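Long-range contact in 3',5'-cyclic-nucleotide phosphodiesterase 1 (Saccharomyces cerevisiae, PDB 4OJV), which is a class II cyclic-nucleotide phosphodiesterase, a dizinc protein of the metallo-hydrolase clan: residues K198-H212 with P222-K234. Residues are numbered along the deposited sequence; the frame is centred on the assembly and turned at random.
Sequences KCTIFPWDVIPFKVH and PVYSTFYIFRDRK
Asp205 and Arg231 face each other as a hydrogen-bonded pair of two antiparallel strands, 204-212 and 222-232, and their side chains meet again beyond the backbone. Asp205 OD2 lies in the guanidinium plane, gripped side-on by Arg231 NE at 3.1 Å and Arg231 NH2 at 3.0 Å, although carboxylate and guanidinium planes stand almost perpendicular. The bend in the arginine at chi3 (60°) turns NE and NH2 back to that oxygen, while Ile207 CD1 packs over one guanidinium face. Asp205 OD1 takes Arg233 NH1 at 2.9 Å and Lys198 NZ from opposite faces of the carboxylate, a network that should favour the charged aspartate.

At the far end Lys210 runs along one face of the Tyr224 ring. Lys210 CB starts near Ser225 O; with chi1 at -167°, Lys210 CG swings away from the backbone N to lie by Ser225 O and Tyr224 CD1; Lys210 CD passes Tyr224 CG at 3.7 Å; CE rests over the face nearest Tyr224 CE1; and NZ ends 4.1 Å from the ring centroid, a cation-pi contact.

Along the hairpin, side chains alternate between the two faces of the sheet. On one, Val211 CG1 sits squarely over the Phe227 ring, 3.8 Å from its centroid, and Phe209 CE1 touches Ile229 CD1 at 3.6 Å, beneath helix 256-267. On the other, Val206 lies alongside Phe230 and Tyr228, its CG2 touching Phe230 CE2 and Tyr228 CD1, while Trp204 crosses Phe230 at a slant, CE3 against Phe230 CD2; strands 22-27 and 35-38 of the second sheet cover Trp204 and Phe230. Tyr228 OH and Thr226 OG1 are hydrogen-bonded to the carbonyl oxygens of Ile126 and Thr127, just before zinc ligand His128 in the chain. The long beta hairpin, whose first strand carries zinc ligand His213, thus lies between sheet and helix, as in the αββα sandwich of the metallo-beta-lactamase fold.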
# COMPACT_ATOMS: atom_id res chain seq x y z
N LYS A 198 3.55 28.68 -8.75
CA LYS A 198 4.93 28.59 -8.26
C LYS A 198 5.08 27.47 -7.25
O LYS A 198 4.21 27.25 -6.41
CB LYS A 198 5.39 29.92 -7.65
CG LYS A 198 5.18 31.15 -8.53
CD LYS A 198 6.03 31.10 -9.80
CE LYS A 198 5.66 32.22 -10.76
NZ LYS A 198 6.35 32.08 -12.07
N CYS A 199 6.20 26.75 -7.35
CA CYS A 199 6.58 25.80 -6.31
C CYS A 199 7.03 26.59 -5.09
O CYS A 199 7.49 27.73 -5.20
CB CYS A 199 7.69 24.87 -6.78
SG CYS A 199 7.20 23.68 -8.06
N THR A 200 6.91 25.98 -3.91
CA THR A 200 7.09 26.67 -2.64
C THR A 200 8.56 26.89 -2.26
O THR A 200 8.91 27.91 -1.67
CB THR A 200 6.37 25.94 -1.49
OG1 THR A 200 7.02 24.69 -1.23
CG2 THR A 200 4.91 25.68 -1.84
N ILE A 201 9.42 25.93 -2.58
CA ILE A 201 10.84 26.05 -2.19
C ILE A 201 11.75 26.15 -3.41
O ILE A 201 12.61 27.04 -3.49
CB ILE A 201 11.30 24.89 -1.26
CG1 ILE A 201 10.44 24.82 0.01
CG2 ILE A 201 12.79 25.01 -0.92
CD1 ILE A 201 10.61 25.96 0.99
N PHE A 202 11.55 25.25 -4.38
CA PHE A 202 12.41 25.26 -5.55
C PHE A 202 12.01 26.40 -6.47
O PHE A 202 10.84 26.75 -6.53
CB PHE A 202 12.36 23.93 -6.32
CG PHE A 202 12.58 22.71 -5.46
CD1 PHE A 202 13.49 22.70 -4.40
CD2 PHE A 202 11.90 21.53 -5.75
CE1 PHE A 202 13.69 21.56 -3.63
CE2 PHE A 202 12.09 20.39 -4.99
CZ PHE A 202 12.99 20.41 -3.93
N PRO A 203 12.98 26.96 -7.22
CA PRO A 203 12.70 28.07 -8.14
C PRO A 203 12.10 27.54 -9.45
O PRO A 203 12.66 27.72 -10.54
CB PRO A 203 14.08 28.71 -8.35
CG PRO A 203 15.03 27.58 -8.16
CD PRO A 203 14.43 26.70 -7.10
N TRP A 204 10.96 26.87 -9.30
CA TRP A 204 10.28 26.18 -10.38
C TRP A 204 8.87 26.64 -10.55
O TRP A 204 8.20 27.01 -9.58
CB TRP A 204 10.18 24.69 -10.10
CG TRP A 204 11.45 23.92 -10.00
CD1 TRP A 204 12.77 24.35 -10.15
CD2 TRP A 204 11.54 22.50 -9.70
NE1 TRP A 204 13.65 23.31 -9.98
CE2 TRP A 204 12.97 22.16 -9.70
CE3 TRP A 204 10.61 21.50 -9.44
CZ2 TRP A 204 13.41 20.87 -9.44
CZ3 TRP A 204 11.07 20.21 -9.19
CH2 TRP A 204 12.44 19.90 -9.19
N ASP A 205 8.39 26.61 -11.79
CA ASP A 205 6.97 26.75 -12.08
C ASP A 205 6.34 25.37 -12.13
O ASP A 205 6.99 24.40 -12.54
CB ASP A 205 6.75 27.42 -13.44
CG ASP A 205 7.30 28.83 -13.52
OD1 ASP A 205 7.36 29.53 -12.49
OD2 ASP A 205 7.64 29.24 -14.64
N VAL A 206 5.08 25.29 -11.71
CA VAL A 206 4.26 24.09 -11.89
C VAL A 206 3.01 24.48 -12.68
O VAL A 206 2.34 25.46 -12.35
CB VAL A 206 3.92 23.39 -10.54
CG1 VAL A 206 3.19 24.31 -9.57
CG2 VAL A 206 3.15 22.10 -10.77
N ILE A 207 2.72 23.71 -13.73
CA ILE A 207 1.61 24.01 -14.62
C ILE A 207 0.78 22.73 -14.79
O ILE A 207 1.24 21.78 -15.43
CB ILE A 207 2.07 24.53 -16.01
CG1 ILE A 207 3.34 25.40 -15.89
CG2 ILE A 207 0.93 25.29 -16.67
CD1 ILE A 207 3.99 25.74 -17.23
N PRO A 208 -0.43 22.69 -14.21
CA PRO A 208 -1.26 21.48 -14.27
C PRO A 208 -2.30 21.53 -15.39
O PRO A 208 -2.88 22.59 -15.66
CB PRO A 208 -1.96 21.49 -12.91
CG PRO A 208 -2.14 22.94 -12.61
CD PRO A 208 -0.96 23.66 -13.23
N PHE A 209 -2.53 20.38 -16.03
CA PHE A 209 -3.50 20.25 -17.11
C PHE A 209 -4.37 19.04 -16.85
O PHE A 209 -3.87 17.97 -16.51
CB PHE A 209 -2.77 20.08 -18.44
CG PHE A 209 -2.06 21.33 -18.89
CD1 PHE A 209 -0.79 21.63 -18.40
CD2 PHE A 209 -2.66 22.20 -19.79
CE1 PHE A 209 -0.14 22.79 -18.79
CE2 PHE A 209 -2.01 23.36 -20.19
CZ PHE A 209 -0.75 23.65 -19.69
N LYS A 210 -5.67 19.20 -17.05
CA LYS A 210 -6.60 18.11 -16.88
C LYS A 210 -6.60 17.19 -18.10
O LYS A 210 -6.52 17.66 -19.24
CB LYS A 210 -7.99 18.67 -16.61
CG LYS A 210 -9.00 17.67 -16.10
CD LYS A 210 -10.32 18.35 -15.78
CE LYS A 210 -11.10 18.69 -17.04
NZ LYS A 210 -12.39 19.37 -16.76
N VAL A 211 -6.70 15.89 -17.87
CA VAL A 211 -6.78 14.89 -18.93
C VAL A 211 -7.88 13.87 -18.59
O VAL A 211 -8.40 13.86 -17.47
CB VAL A 211 -5.42 14.18 -19.21
CG1 VAL A 211 -4.35 15.17 -19.64
CG2 VAL A 211 -4.96 13.35 -18.01
N HIS A 212 -8.23 13.02 -19.55
CA HIS A 212 -9.22 11.96 -19.34
C HIS A 212 -8.61 10.67 -18.85
O HIS A 212 -7.54 10.27 -19.31
CB HIS A 212 -10.00 11.66 -20.61
CG HIS A 212 -10.81 12.81 -21.13
ND1 HIS A 212 -11.88 13.32 -20.50
CD2 HIS A 212 -10.65 13.55 -22.29
CE1 HIS A 212 -12.39 14.33 -21.23
NE2 HIS A 212 -11.63 14.48 -22.32
N PRO A 222 -17.27 11.21 -16.36
CA PRO A 222 -15.85 11.27 -16.73
C PRO A 222 -14.98 11.21 -15.48
O PRO A 222 -15.27 11.87 -14.49
CB PRO A 222 -15.71 12.64 -17.41
CG PRO A 222 -17.10 13.05 -17.79
CD PRO A 222 -18.01 12.42 -16.77
N VAL A 223 -13.92 10.39 -15.54
CA VAL A 223 -12.92 10.29 -14.47
C VAL A 223 -11.71 11.06 -14.97
O VAL A 223 -11.12 10.69 -15.97
CB VAL A 223 -12.55 8.82 -14.19
CG1 VAL A 223 -11.37 8.72 -13.23
CG2 VAL A 223 -13.76 8.06 -13.65
N TYR A 224 -11.36 12.13 -14.28
CA TYR A 224 -10.27 12.99 -14.72
C TYR A 224 -8.94 12.66 -14.06
O TYR A 224 -8.88 12.06 -12.98
CB TYR A 224 -10.61 14.46 -14.48
CG TYR A 224 -11.78 14.93 -15.30
CD1 TYR A 224 -11.70 14.96 -16.69
CD2 TYR A 224 -12.96 15.35 -14.69
CE1 TYR A 224 -12.78 15.40 -17.45
CE2 TYR A 224 -14.05 15.79 -15.44
CZ TYR A 224 -13.95 15.80 -16.82
OH TYR A 224 -15.02 16.24 -17.56
N SER A 225 -7.88 13.07 -14.74
CA SER A 225 -6.54 12.97 -14.21
C SER A 225 -5.80 14.27 -14.54
O SER A 225 -6.42 15.24 -15.01
CB SER A 225 -5.87 11.73 -14.79
OG SER A 225 -4.58 11.49 -14.26
N THR A 226 -4.49 14.30 -14.28
CA THR A 226 -3.71 15.53 -14.41
C THR A 226 -2.35 15.21 -14.98
O THR A 226 -1.75 14.18 -14.64
CB THR A 226 -3.50 16.19 -13.03
OG1 THR A 226 -4.72 16.17 -12.28
CG2 THR A 226 -2.99 17.63 -13.14
N PHE A 227 -1.87 16.09 -15.86
CA PHE A 227 -0.46 16.14 -16.26
C PHE A 227 0.15 17.37 -15.60
O PHE A 227 -0.46 18.45 -15.59
CB PHE A 227 -0.36 16.34 -17.77
CG PHE A 227 -0.58 15.10 -18.61
CD1 PHE A 227 -1.08 13.89 -18.10
CD2 PHE A 227 -0.32 15.17 -19.98
CE1 PHE A 227 -1.27 12.79 -18.93
CE2 PHE A 227 -0.51 14.08 -20.81
CZ PHE A 227 -0.99 12.89 -20.29
N TYR A 228 1.34 17.22 -15.04
CA TYR A 228 2.07 18.33 -14.45
C TYR A 228 3.32 18.66 -15.23
O TYR A 228 4.16 17.78 -15.47
CB TYR A 228 2.48 17.99 -13.02
CG TYR A 228 1.36 17.99 -12.01
CD1 TYR A 228 0.85 19.18 -11.51
CD2 TYR A 228 0.81 16.79 -11.54
CE1 TYR A 228 -0.17 19.19 -10.57
CE2 TYR A 228 -0.21 16.79 -10.61
CZ TYR A 228 -0.70 17.99 -10.12
OH TYR A 228 -1.71 18.04 -9.19
N ILE A 229 3.47 19.92 -15.61
CA ILE A 229 4.74 20.44 -16.12
C ILE A 229 5.49 21.10 -14.97
O ILE A 229 4.93 21.96 -14.28
CB ILE A 229 4.56 21.47 -17.26
CG1 ILE A 229 3.67 20.90 -18.37
CG2 ILE A 229 5.93 21.92 -17.79
CD1 ILE A 229 3.33 21.89 -19.47
N PHE A 230 6.74 20.70 -14.77
CA PHE A 230 7.64 21.41 -13.86
C PHE A 230 8.72 22.09 -14.68
O PHE A 230 9.40 21.43 -15.46
CB PHE A 230 8.26 20.46 -12.82
CG PHE A 230 7.24 19.86 -11.88
CD1 PHE A 230 6.59 18.67 -12.21
CD2 PHE A 230 6.90 20.51 -10.70
CE1 PHE A 230 5.64 18.14 -11.36
CE2 PHE A 230 5.94 19.98 -9.85
CZ PHE A 230 5.31 18.80 -10.18
N ARG A 231 8.85 23.40 -14.50
CA ARG A 231 9.83 24.18 -15.25
C ARG A 231 10.82 24.86 -14.32
O ARG A 231 10.42 25.61 -13.43
CB ARG A 231 9.13 25.22 -16.12
CG ARG A 231 10.09 26.17 -16.83
CD ARG A 231 9.40 27.00 -17.90
NE ARG A 231 8.34 27.81 -17.32
CZ ARG A 231 7.21 28.14 -17.93
NH1 ARG A 231 6.98 27.74 -19.18
NH2 ARG A 231 6.30 28.87 -17.29
N ASP A 232 12.10 24.58 -14.52
CA ASP A 232 13.14 25.30 -13.80
C ASP A 232 13.27 26.68 -14.43
O ASP A 232 13.59 26.79 -15.61
CB ASP A 232 14.47 24.56 -13.91
CG ASP A 232 15.59 25.33 -13.27
OD1 ASP A 232 15.45 25.69 -12.09
OD2 ASP A 232 16.60 25.58 -13.95
N ARG A 233 13.03 27.73 -13.65
CA ARG A 233 12.99 29.07 -14.23
C ARG A 233 14.32 29.56 -14.79
O ARG A 233 14.34 30.23 -15.82
CB ARG A 233 12.39 30.08 -13.26
CG ARG A 233 10.87 29.97 -13.20
CD ARG A 233 10.27 31.16 -12.48
NE ARG A 233 10.75 31.25 -11.10
CZ ARG A 233 10.21 30.61 -10.07
NH1 ARG A 233 9.16 29.82 -10.24
NH2 ARG A 233 10.73 30.76 -8.86
N LYS A 234 15.42 29.18 -14.15
CA LYS A 234 16.74 29.63 -14.61
C LYS A 234 17.13 29.04 -15.96
O LYS A 234 17.43 29.76 -16.91
CB LYS A 234 17.83 29.33 -13.57
CG LYS A 234 19.22 29.79 -13.99
CD LYS A 234 20.28 29.41 -12.97
CE LYS A 234 21.62 30.04 -13.31
NZ LYS A 234 22.67 29.72 -12.30
O HOH W 1 9.10 29.15 -7.24
O HOH W 2 15.33 28.27 -11.47
O HOH W 3 16.43 24.13 -10.12